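PDB 3HDQ: UDP-galactopyranose mutase, which binds FAD and UDP-galactose and probably interconverts UDP-galactopyranose and UDP-galactofuranose. Local coordinates for residues G41-E46 with Q375-A380; D358-G363 with L381-R386; H85-H88 with V94-Y97. All coordinates share one frame; numbering follows the deposited sequence.

Contact 1: G41-E46 with Q375-A380; sequences GSVLAE and QVVAQA. With FAD (flavin-adenine dinucleotide), chain L.
The Rossmann-type nucleotide-binding unit of this flavoenzyme brings helix 39-50 against helix 373-388 through Val43, Leu44, Val377 and Ala380. Gly41 fits the last glycine of a probable GxGxxG motif, and Ala40 N, one residue earlier, is hydrogen-bonded to FAD. The two short helical segments run in broadly the same direction, crossing at -35° with their axes 9.0 Å apart, a spacing at which the Ala380 methyl can meet Val43. That methyl faces the flank of the valine: Ala380 CB lies 3.6 Å from Val43 CG1 and 3.7 Å from Val43 CB. The other branch, Val43 CG2, sits beside the backbone N and meets Val377 CG2 at 4.2 Å, a lighter touch. Leu44 comes in from one side, its CG anti to the carbonyl carbon (chi1 -82°), which brings Leu44 CD2 within 3.6 Å of Ala380 O. CD2 thus rests on the helix carbonyl, while Leu44 CG lies nearer the alanine methyl. One residue before Val377, Val376 turns to the cofactor: Val376 CG1 is 3.7 Å from FAD O2P and Val376 CG2 is 3.8 Å from FAD O3'. An alanine at Val376 lacks both branches, and the pyrophosphate and ribityl chain would probably lose the apolar packing that flanks them here. Tyr97 of helix 92-99 covers Val43 and Val377 as well. With the four interhelical residues buried and aliphatic, the helices are held to each other here by close fit of methyl groups, while nearby backbone atoms such as Ala40 N and Met373 N hydrogen-bond the cofactor.

Contact 2: D358-G363 with L381-R386; sequences DVTFVG and LATFRR
Val362 and Thr383 meet end on, and around them lies the well-buried part of the contact. Val362 CG2 lies 3.9 Å from Thr383 CG2 and 4.0 Å from Thr383 OG1, so one valine branch bears on both arms of the threonine. Thr383 places OG1 beside its own backbone N (chi1 -66°) and CG2 opposite that N; the hydroxyl is hydrogen-bonded to Gln379 O one helical turn back. That bond satisfies the polar arm, although Val362 methyls lie alongside it. Leu44 of helix 39-50 and Gln379 also pack on Val362, closing this buried end. The two segments belong to a strand-loop-helix unit: strand 359-361 is an outermost member of the five-stranded parallel Rossmann-type sheet, backbone hydrogen-bonded to strand 252-257, and helix 373-388 lies against it. The other side is looser in extent, though not in distance. Thr360, partly exposed, buries less of itself than Val362 and touches through a single atom pair, Thr360 OG1 standing 3.8 Å from Thr383 CG2 as the two side chains pass one another pointing opposite ways. Farther along the helix, Arg385 and Arg386 lie exposed. The Arg386 guanidinium folds back along its own helix, one face over Thr383 CA, which is displaced from the group's centre.

Contact 3: H85-H88 with V94-Y97; sequences HIFH and VFEY. With FAD (flavin-adenine dinucleotide), chain L.
Val94 meets Phe87 with its CG1 methyl, which lies in the plane of the phenyl ring at its edge, 4.0 Å from Phe87 CZ. The contact is therefore methyl to rim. Behind it, Val94 also packs on Val377 and Ala378, which ties helix 92-99 to helix 373-388. Phe95, the next residue, brings a second ring to the same end of Phe87: Phe95 CD2 is 4.1 Å from Phe87 CE2. Phe87 CE2 lies near the Phe95 ring plane, at its edge, while the approach to the Phe87 ring is oblique, and stacks with Trp104 and Tyr214 hold Phe95 from other directions. Phe87 gets to both partners because its CG is anti to the backbone N (chi1 -177°), sending the ring toward the helix. Its neighbours in the chain face the cofactor instead, for 85-88 is a loop of the FAD-binding Rossmann-like domain that borders the flavin. Ile86 pairs with the flavin rim through its backbone: Ile86 N donates to FAD O4 over 2.9 Å in a nearly straight bond (171°), and FAD N3 donates back to Ile86 O, also 2.9 Å but more bent at 142°. His85 turns a ring face to the flavin: FAD C5X lies 3.7 Å above the His85 ring plane, over its centre, and His85 NE2 is hydrogen-bonded to the ribityl O2' of FAD at 3.1 Å. Returning to the helix, the exposed Glu96 points another way and forms a salt bridge with Lys92. Tyr97 then turns inward: its hydroxyl is hydrogen-bonded to Glu46 OE1, and its side chain rests on Val43 of helix 39-50 and edge-to-face on Phe101.

Overall arrangement
Along the chain, contact 3 is nested inside the long loop closed by contact 1 and closes before contact 2 opens, whereas contacts 1 and 2 interleave. Contacts 1 and 2 share helix 373-388 and their centres lie about 8 Å apart; there Gln379 OE1 probably hydrogen-bonds to Gly363 N. Contact 2 adds strand 359-361, at the border of the parallel sheet. Contact 3 is centred about 12 Å from contact 1 and 19 Å from contact 2, and its helix 92-99 packs on helices 39-50 and 373-388. Helix 373-388, from the C-terminal end of the model, thus lies among N-terminal elements, and all three contacts reach one FAD.

Contact 1: G41-E46 with Q375-A380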
loop_
_atom_site.group_PDB
_atom_site.type_symbol
_atom_site.label_atom_id
_atom_site.label_comp_id
_atom_site.label_asym_id
_atom_site.label_seq_id
_atom_site.Cartn_x
_atom_site.Cartn_y
_atom_site.Cartn_z
ATOM N N GLY A 41 17.706 2.423 4.255
ATOM C CA GLY A 41 17.179 1.907 5.506
ATOM C C GLY A 41 16.692 0.467 5.440
ATOM O O GLY A 41 16.949 -0.329 6.348
ATOM N N SER A 42 15.981 0.130 4.367
ATOM C CA SER A 42 15.317 -1.165 4.256
ATOM C C SER A 42 16.301 -2.312 4.086
ATOM O O SER A 42 16.076 -3.394 4.597
ATOM C CB SER A 42 14.324 -1.162 3.095
ATOM O OG SER A 42 13.333 -0.183 3.302
ATOM N N VAL A 43 17.381 -2.084 3.346
ATOM C CA VAL A 43 18.383 -3.124 3.166
ATOM C C VAL A 43 19.060 -3.396 4.502
ATOM O O VAL A 43 19.273 -4.545 4.871
ATOM C CB VAL A 43 19.442 -2.740 2.119
ATOM C CG1 VAL A 43 20.624 -3.719 2.178
ATOM C CG2 VAL A 43 18.838 -2.735 0.729
ATOM N N LEU A 44 19.388 -2.337 5.236
ATOM C CA LEU A 44 19.993 -2.513 6.557
ATOM C C LEU A 44 18.994 -3.089 7.579
ATOM O O LEU A 44 19.359 -3.887 8.445
ATOM C CB LEU A 44 20.638 -1.216 7.042
ATOM C CG LEU A 44 22.044 -0.997 6.467
ATOM C CD1 LEU A 44 22.419 0.478 6.407
ATOM C CD2 LEU A 44 23.081 -1.797 7.279
ATOM N N ALA A 45 17.727 -2.719 7.453
ATOM C CA ALA A 45 16.713 -3.306 8.321
ATOM C C ALA A 45 16.614 -4.807 8.066
ATOM O O ALA A 45 16.523 -5.601 9.001
ATOM C CB ALA A 45 15.369 -2.632 8.118
ATOM N N GLU A 46 16.645 -5.199 6.798
ATOM C CA GLU A 46 16.529 -6.617 6.448
ATOM C C GLU A 46 17.737 -7.430 6.922
ATOM O O GLU A 46 17.578 -8.495 7.524
ATOM C CB GLU A 46 16.317 -6.792 4.936
ATOM C CG GLU A 46 16.060 -8.235 4.501
ATOM C CD GLU A 46 17.343 -9.022 4.276
ATOM O OE1 GLU A 46 18.328 -8.443 3.766
ATOM O OE2 GLU A 46 17.368 -10.224 4.603
ATOM N N GLN A 375 23.646 1.289 -6.435
ATOM C CA GLN A 375 24.787 1.791 -5.658
ATOM C C GLN A 375 24.415 1.999 -4.203
ATOM O O GLN A 375 25.221 1.741 -3.312
ATOM C CB GLN A 375 25.304 3.116 -6.230
ATOM C CG GLN A 375 25.873 3.010 -7.634
ATOM C CD GLN A 375 26.203 4.368 -8.221
ATOM O OE1 GLN A 375 25.313 5.182 -8.490
ATOM N NE2 GLN A 375 27.487 4.621 -8.424
ATOM N N VAL A 376 23.199 2.476 -3.953
ATOM C CA VAL A 376 22.747 2.576 -2.569
ATOM C C VAL A 376 22.629 1.188 -1.934
ATOM O O VAL A 376 23.081 0.992 -0.809
ATOM C CB VAL A 376 21.453 3.392 -2.397
ATOM C CG1 VAL A 376 20.930 3.269 -0.963
ATOM C CG2 VAL A 376 21.723 4.860 -2.733
ATOM N N VAL A 377 22.054 0.223 -2.650
ATOM C CA VAL A 377 22.005 -1.138 -2.127
ATOM C C VAL A 377 23.423 -1.633 -1.776
ATOM O O VAL A 377 23.661 -2.158 -0.688
ATOM C CB VAL A 377 21.301 -2.126 -3.086
ATOM C CG1 VAL A 377 21.442 -3.542 -2.574
ATOM C CG2 VAL A 377 19.817 -1.777 -3.242
ATOM N N ALA A 378 24.367 -1.436 -2.686
ATOM C CA ALA A 378 25.746 -1.873 -2.459
ATOM C C ALA A 378 26.346 -1.170 -1.249
ATOM O O ALA A 378 27.073 -1.781 -0.472
ATOM C CB ALA A 378 26.618 -1.623 -3.709
ATOM N N GLN A 379 26.043 0.118 -1.103
ATOM C CA GLN A 379 26.507 0.874 0.060
ATOM C C GLN A 379 25.954 0.268 1.352
ATOM O O GLN A 379 26.686 0.075 2.327
ATOM C CB GLN A 379 26.121 2.360 -0.041
ATOM C CG GLN A 379 26.879 3.263 0.939
ATOM C CD GLN A 379 26.321 4.685 1.015
ATOM O OE1 GLN A 379 25.104 4.895 0.998
ATOM N NE2 GLN A 379 27.219 5.670 1.109
ATOM N N ALA A 380 24.658 -0.023 1.353
ATOM C CA ALA A 380 23.993 -0.566 2.535
ATOM C C ALA A 380 24.536 -1.949 2.926
ATOM O O ALA A 380 24.741 -2.228 4.108
ATOM C CB ALA A 380 22.470 -0.605 2.321
HETATM P PA FAD L . 15.544 7.849 -0.048
HETATM O O1A FAD L . 14.711 7.179 -0.973
HETATM O O2A FAD L . 15.484 9.232 -0.286
HETATM O O5B FAD L . 14.985 7.520 1.357
HETATM C C5B FAD L . 15.347 8.163 2.519
HETATM C C4B FAD L . 14.137 8.203 3.393
HETATM O O4B FAD L . 14.435 8.827 4.590
HETATM C C3B FAD L . 13.075 9.050 2.734
HETATM O O3B FAD L . 11.933 8.329 2.412
HETATM C C2B FAD L . 12.755 10.096 3.749
HETATM O O2B FAD L . 11.392 10.271 3.816
HETATM C C1B FAD L . 13.329 9.529 5.013
HETATM N N9A FAD L . 13.625 10.577 5.984
HETATM C C8A FAD L . 14.389 11.666 5.837
HETATM N N7A FAD L . 14.390 12.363 6.944
HETATM C C5A FAD L . 13.626 11.741 7.828
HETATM C C6A FAD L . 13.263 12.008 9.129
HETATM N N6A FAD L . 13.822 12.967 9.785
HETATM N N1A FAD L . 12.444 11.170 9.797
HETATM C C2A FAD L . 11.963 10.070 9.182
HETATM N N3A FAD L . 12.318 9.809 7.908
HETATM C C4A FAD L . 13.123 10.626 7.232
HETATM N N1 FAD L . 17.920 5.404 -9.447
HETATM C C2 FAD L . 18.120 4.423 -10.334
HETATM O O2 FAD L . 18.868 3.520 -10.106
HETATM N N3 FAD L . 17.450 4.469 -11.489
HETATM C C4 FAD L . 16.590 5.484 -11.748
HETATM O O4 FAD L . 15.990 5.537 -12.768
HETATM C C4X FAD L . 16.418 6.467 -10.846
HETATM N N5 FAD L . 15.573 7.480 -11.123
HETATM C C5X FAD L . 15.397 8.463 -10.217
HETATM C C6 FAD L . 14.523 9.484 -10.503
HETATM C C7 FAD L . 14.334 10.484 -9.592
HETATM C C7M FAD L . 13.407 11.590 -9.887
HETATM C C8 FAD L . 14.998 10.462 -8.400
HETATM C C8M FAD L . 14.764 11.577 -7.452
HETATM C C9 FAD L . 15.868 9.431 -8.112
HETATM C C9A FAD L . 16.081 8.425 -9.021
HETATM N N10 FAD L . 16.931 7.392 -8.752
HETATM C C10 FAD L . 17.092 6.426 -9.679
HETATM C "C1'" FAD L . 17.775 7.372 -7.530
HETATM C "C2'" FAD L . 17.111 6.701 -6.350
HETATM O "O2'" FAD L . 15.989 7.455 -6.061
HETATM C "C3'" FAD L . 17.991 6.664 -5.105
HETATM O "O3'" FAD L . 19.120 5.918 -5.224
HETATM C "C4'" FAD L . 17.336 5.878 -4.029
HETATM O "O4'" FAD L . 15.970 6.033 -4.259
HETATM C "C5'" FAD L . 17.797 6.426 -2.711
HETATM O "O5'" FAD L . 17.648 5.577 -1.633
HETATM P P FAD L . 17.845 6.148 -0.204
HETATM O O1P FAD L . 17.413 5.194 0.739
HETATM O O2P FAD L . 19.231 6.378 -0.041
HETATM O O3P FAD L . 17.064 7.495 -0.105
#

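Contact 2: D358-G363 with L381-R386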
loop_
_atom_site.group_PDB
_atom_site.type_symbol
_atom_site.label_atom_id
_atom_site.label_comp_id
_atom_site.label_asym_id
_atom_site.label_seq_id
_atom_site.Cartn_x
_atom_site.Cartn_y
_atom_site.Cartn_z
ATOM N N ASP A 358 27.094 6.865 18.241
ATOM C CA ASP A 358 26.214 5.746 17.924
ATOM C C ASP A 358 25.285 5.995 16.738
ATOM O O ASP A 358 24.132 5.574 16.755
ATOM C CB ASP A 358 25.402 5.365 19.158
ATOM C CG ASP A 358 26.208 4.556 20.144
ATOM O OD1 ASP A 358 26.615 5.134 21.175
ATOM O OD2 ASP A 358 26.453 3.357 19.869
ATOM N N VAL A 359 25.795 6.672 15.716
ATOM C CA VAL A 359 25.023 6.926 14.515
ATOM C C VAL A 359 25.845 6.584 13.284
ATOM O O VAL A 359 26.992 7.014 13.158
ATOM C CB VAL A 359 24.571 8.396 14.429
ATOM C CG1 VAL A 359 23.658 8.605 13.232
ATOM C CG2 VAL A 359 23.845 8.790 15.695
ATOM N N THR A 360 25.274 5.791 12.383
ATOM C CA THR A 360 25.901 5.625 11.076
ATOM C C THR A 360 25.038 6.145 9.922
ATOM O O THR A 360 23.825 5.939 9.876
ATOM C CB THR A 360 26.518 4.204 10.832
ATOM O OG1 THR A 360 26.134 3.711 9.546
ATOM C CG2 THR A 360 26.115 3.225 11.884
ATOM N N PHE A 361 25.696 6.862 9.019
ATOM C CA PHE A 361 25.036 7.563 7.935
ATOM C C PHE A 361 25.171 6.760 6.644
ATOM O O PHE A 361 26.262 6.296 6.307
ATOM C CB PHE A 361 25.640 8.971 7.786
ATOM C CG PHE A 361 25.424 9.853 8.988
ATOM C CD1 PHE A 361 26.085 9.598 10.181
ATOM C CD2 PHE A 361 24.546 10.926 8.929
ATOM C CE1 PHE A 361 25.877 10.382 11.281
ATOM C CE2 PHE A 361 24.334 11.724 10.036
ATOM C CZ PHE A 361 25.008 11.453 11.216
ATOM N N VAL A 362 24.054 6.581 5.940
ATOM C CA VAL A 362 24.019 5.751 4.735
ATOM C C VAL A 362 23.002 6.294 3.757
ATOM O O VAL A 362 21.938 6.747 4.170
ATOM C CB VAL A 362 23.589 4.293 5.037
ATOM C CG1 VAL A 362 23.875 3.400 3.833
ATOM C CG2 VAL A 362 24.278 3.763 6.283
ATOM N N GLY A 363 23.326 6.241 2.464
ATOM C CA GLY A 363 22.359 6.539 1.422
ATOM C C GLY A 363 22.627 7.831 0.679
ATOM O O GLY A 363 23.517 8.601 1.053
ATOM N N LEU A 381 24.774 -2.804 1.931
ATOM C CA LEU A 381 25.321 -4.134 2.176
ATOM C C LEU A 381 26.711 -4.016 2.770
ATOM O O LEU A 381 27.070 -4.775 3.666
ATOM C CB LEU A 381 25.385 -4.964 0.892
ATOM C CG LEU A 381 24.031 -5.322 0.274
ATOM C CD1 LEU A 381 24.229 -6.065 -1.043
ATOM C CD2 LEU A 381 23.199 -6.148 1.247
ATOM N N ALA A 382 27.495 -3.070 2.265
ATOM C CA ALA A 382 28.863 -2.895 2.750
ATOM C C ALA A 382 28.876 -2.307 4.161
ATOM O O ALA A 382 29.738 -2.639 4.964
ATOM C CB ALA A 382 29.678 -2.020 1.788
ATOM N N THR A 383 27.908 -1.442 4.457
ATOM C CA THR A 383 27.771 -0.899 5.799
ATOM C C THR A 383 27.406 -2.019 6.770
ATOM O O THR A 383 27.894 -2.048 7.898
ATOM C CB THR A 383 26.718 0.230 5.861
ATOM O OG1 THR A 383 27.171 1.344 5.091
ATOM C CG2 THR A 383 26.491 0.693 7.285
ATOM N N PHE A 384 26.561 -2.950 6.328
ATOM C CA PHE A 384 26.159 -4.068 7.177
ATOM C C PHE A 384 27.365 -4.916 7.576
ATOM O O PHE A 384 27.536 -5.237 8.750
ATOM C CB PHE A 384 25.092 -4.934 6.503
ATOM C CG PHE A 384 24.768 -6.196 7.264
ATOM C CD1 PHE A 384 24.198 -6.131 8.529
ATOM C CD2 PHE A 384 25.037 -7.447 6.711
ATOM C CE1 PHE A 384 23.901 -7.285 9.231
ATOM C CE2 PHE A 384 24.741 -8.610 7.400
ATOM C CZ PHE A 384 24.172 -8.535 8.665
ATOM N N ARG A 385 28.198 -5.274 6.600
ATOM C CA ARG A 385 29.425 -6.020 6.884
ATOM C C ARG A 385 30.357 -5.282 7.857
ATOM O O ARG A 385 31.018 -5.907 8.684
ATOM C CB ARG A 385 30.170 -6.354 5.590
ATOM C CG ARG A 385 29.637 -7.581 4.871
ATOM C CD ARG A 385 30.408 -7.842 3.577
ATOM N NE ARG A 385 29.682 -7.394 2.388
ATOM C CZ ARG A 385 29.975 -6.303 1.681
ATOM N NH1 ARG A 385 31.000 -5.530 2.030
ATOM N NH2 ARG A 385 29.249 -5.993 0.612
ATOM N N ARG A 386 30.420 -3.959 7.759
ATOM C CA ARG A 386 31.201 -3.199 8.732
ATOM C C ARG A 386 30.566 -3.222 10.132
ATOM O O ARG A 386 31.259 -3.453 11.111
ATOM C CB ARG A 386 31.456 -1.767 8.265
ATOM C CG ARG A 386 32.455 -1.678 7.119
ATOM C CD ARG A 386 33.088 -0.300 7.055
ATOM N NE ARG A 386 32.080 0.738 7.241
ATOM C CZ ARG A 386 31.329 1.243 6.264
ATOM N NH1 ARG A 386 31.472 0.813 5.009
ATOM N NH2 ARG A 386 30.436 2.185 6.548
#

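Contact 3: H85-H88 with V94-Y97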
loop_
_atom_site.group_PDB
_atom_site.type_symbol
_atom_site.label_atom_id
_atom_site.label_comp_id
_atom_site.label_asym_id
_atom_site.label_seq_id
_atom_site.Cartn_x
_atom_site.Cartn_y
_atom_site.Cartn_z
ATOM N N HIS A 85 11.628 5.406 -11.898
ATOM C CA HIS A 85 12.759 4.651 -11.356
ATOM C C HIS A 85 13.033 3.369 -12.149
ATOM O O HIS A 85 12.259 2.413 -12.088
ATOM C CB HIS A 85 12.526 4.344 -9.880
ATOM C CG HIS A 85 12.692 5.541 -9.000
ATOM N ND1 HIS A 85 11.948 6.690 -9.161
ATOM C CD2 HIS A 85 13.536 5.780 -7.969
ATOM C CE1 HIS A 85 12.325 7.585 -8.267
ATOM N NE2 HIS A 85 13.284 7.056 -7.530
ATOM N N ILE A 86 14.127 3.370 -12.909
ATOM C CA ILE A 86 14.491 2.224 -13.727
ATOM C C ILE A 86 15.668 1.482 -13.072
ATOM O O ILE A 86 16.755 2.048 -12.903
ATOM C CB ILE A 86 14.858 2.643 -15.188
ATOM C CG1 ILE A 86 13.671 3.285 -15.919
ATOM C CG2 ILE A 86 15.314 1.440 -15.990
ATOM C CD1 ILE A 86 13.386 4.711 -15.538
ATOM N N PHE A 87 15.464 0.224 -12.691
ATOM C CA PHE A 87 16.536 -0.492 -12.016
ATOM C C PHE A 87 17.594 -1.017 -12.981
ATOM O O PHE A 87 17.274 -1.625 -14.002
ATOM C CB PHE A 87 16.038 -1.642 -11.131
ATOM C CG PHE A 87 17.155 -2.315 -10.379
ATOM C CD1 PHE A 87 17.645 -1.761 -9.206
ATOM C CD2 PHE A 87 17.760 -3.462 -10.878
ATOM C CE1 PHE A 87 18.707 -2.358 -8.528
ATOM C CE2 PHE A 87 18.810 -4.065 -10.204
ATOM C CZ PHE A 87 19.287 -3.511 -9.026
ATOM N N HIS A 88 18.859 -0.770 -12.657
ATOM C CA HIS A 88 19.953 -1.244 -13.494
ATOM C C HIS A 88 21.205 -1.447 -12.668
ATOM O O HIS A 88 21.514 -0.649 -11.797
ATOM C CB HIS A 88 20.235 -0.272 -14.646
ATOM C CG HIS A 88 20.632 1.098 -14.196
ATOM N ND1 HIS A 88 21.950 1.484 -14.068
ATOM C CD2 HIS A 88 19.888 2.169 -13.834
ATOM C CE1 HIS A 88 21.999 2.736 -13.649
ATOM N NE2 HIS A 88 20.762 3.174 -13.495
ATOM N N VAL A 94 24.334 -7.388 -6.067
ATOM C CA VAL A 94 23.179 -6.520 -5.811
ATOM C C VAL A 94 21.971 -7.131 -6.512
ATOM O O VAL A 94 20.906 -7.274 -5.916
ATOM C CB VAL A 94 23.375 -5.079 -6.324
ATOM C CG1 VAL A 94 22.039 -4.280 -6.279
ATOM C CG2 VAL A 94 24.466 -4.375 -5.522
ATOM N N PHE A 95 22.148 -7.511 -7.776
ATOM C CA PHE A 95 21.053 -8.116 -8.515
ATOM C C PHE A 95 20.530 -9.390 -7.829
ATOM O O PHE A 95 19.320 -9.580 -7.692
ATOM C CB PHE A 95 21.415 -8.364 -9.984
ATOM C CG PHE A 95 20.268 -8.893 -10.795
ATOM C CD1 PHE A 95 20.194 -10.239 -11.125
ATOM C CD2 PHE A 95 19.239 -8.049 -11.192
ATOM C CE1 PHE A 95 19.124 -10.730 -11.854
ATOM C CE2 PHE A 95 18.166 -8.530 -11.911
ATOM C CZ PHE A 95 18.108 -9.875 -12.248
ATOM N N GLU A 96 21.431 -10.243 -7.359
ATOM C CA GLU A 96 20.982 -11.459 -6.688
ATOM C C GLU A 96 20.333 -11.183 -5.320
ATOM O O GLU A 96 19.327 -11.792 -4.966
ATOM C CB GLU A 96 22.111 -12.495 -6.608
ATOM C CG GLU A 96 22.514 -12.991 -8.011
ATOM C CD GLU A 96 23.414 -14.210 -8.009
ATOM O OE1 GLU A 96 24.210 -14.380 -7.059
ATOM O OE2 GLU A 96 23.327 -14.995 -8.975
ATOM N N TYR A 97 20.889 -10.244 -4.568
ATOM C CA TYR A 97 20.308 -9.873 -3.288
ATOM C C TYR A 97 18.841 -9.462 -3.450
ATOM O O TYR A 97 17.949 -10.016 -2.809
ATOM C CB TYR A 97 21.112 -8.751 -2.650
ATOM C CG TYR A 97 20.430 -8.170 -1.452
ATOM C CD1 TYR A 97 20.477 -8.818 -0.228
ATOM C CD2 TYR A 97 19.717 -6.984 -1.548
ATOM C CE1 TYR A 97 19.837 -8.304 0.867
ATOM C CE2 TYR A 97 19.078 -6.461 -0.460
ATOM C CZ TYR A 97 19.139 -7.125 0.752
ATOM O OH TYR A 97 18.492 -6.603 1.853
HETATM P PA FAD L . 15.544 7.849 -0.048
HETATM O O1A FAD L . 14.711 7.179 -0.973
HETATM O O2A FAD L . 15.484 9.232 -0.286
HETATM O O5B FAD L . 14.985 7.520 1.357
HETATM C C5B FAD L . 15.347 8.163 2.519
HETATM C C4B FAD L . 14.137 8.203 3.393
HETATM O O4B FAD L . 14.435 8.827 4.590
HETATM C C3B FAD L . 13.075 9.050 2.734
HETATM O O3B FAD L . 11.933 8.329 2.412
HETATM C C2B FAD L . 12.755 10.096 3.749
HETATM O O2B FAD L . 11.392 10.271 3.816
HETATM C C1B FAD L . 13.329 9.529 5.013
HETATM N N9A FAD L . 13.625 10.577 5.984
HETATM C C8A FAD L . 14.389 11.666 5.837
HETATM N N7A FAD L . 14.390 12.363 6.944
HETATM C C5A FAD L . 13.626 11.741 7.828
HETATM C C6A FAD L . 13.263 12.008 9.129
HETATM N N6A FAD L . 13.822 12.967 9.785
HETATM N N1A FAD L . 12.444 11.170 9.797
HETATM C C2A FAD L . 11.963 10.070 9.182
HETATM N N3A FAD L . 12.318 9.809 7.908
HETATM C C4A FAD L . 13.123 10.626 7.232
HETATM N N1 FAD L . 17.920 5.404 -9.447
HETATM C C2 FAD L . 18.120 4.423 -10.334
HETATM O O2 FAD L . 18.868 3.520 -10.106
HETATM N N3 FAD L . 17.450 4.469 -11.489
HETATM C C4 FAD L . 16.590 5.484 -11.748
HETATM O O4 FAD L . 15.990 5.537 -12.768
HETATM C C4X FAD L . 16.418 6.467 -10.846
HETATM N N5 FAD L . 15.573 7.480 -11.123
HETATM C C5X FAD L . 15.397 8.463 -10.217
HETATM C C6 FAD L . 14.523 9.484 -10.503
HETATM C C7 FAD L . 14.334 10.484 -9.592
HETATM C C7M FAD L . 13.407 11.590 -9.887
HETATM C C8 FAD L . 14.998 10.462 -8.400
HETATM C C8M FAD L . 14.764 11.577 -7.452
HETATM C C9 FAD L . 15.868 9.431 -8.112
HETATM C C9A FAD L . 16.081 8.425 -9.021
HETATM N N10 FAD L . 16.931 7.392 -8.752
HETATM C C10 FAD L . 17.092 6.426 -9.679
HETATM C "C1'" FAD L . 17.775 7.372 -7.530
HETATM C "C2'" FAD L . 17.111 6.701 -6.350
HETATM O "O2'" FAD L . 15.989 7.455 -6.061
HETATM C "C3'" FAD L . 17.991 6.664 -5.105
HETATM O "O3'" FAD L . 19.120 5.918 -5.224
HETATM C "C4'" FAD L . 17.336 5.878 -4.029
HETATM O "O4'" FAD L . 15.970 6.033 -4.259
HETATM C "C5'" FAD L . 17.797 6.426 -2.711
HETATM O "O5'" FAD L . 17.648 5.577 -1.633
HETATM P P FAD L . 17.845 6.148 -0.204
HETATM O O1P FAD L . 17.413 5.194 0.739
HETATM O O2P FAD L . 19.231 6.378 -0.041
HETATM O O3P FAD L . 17.064 7.495 -0.105
#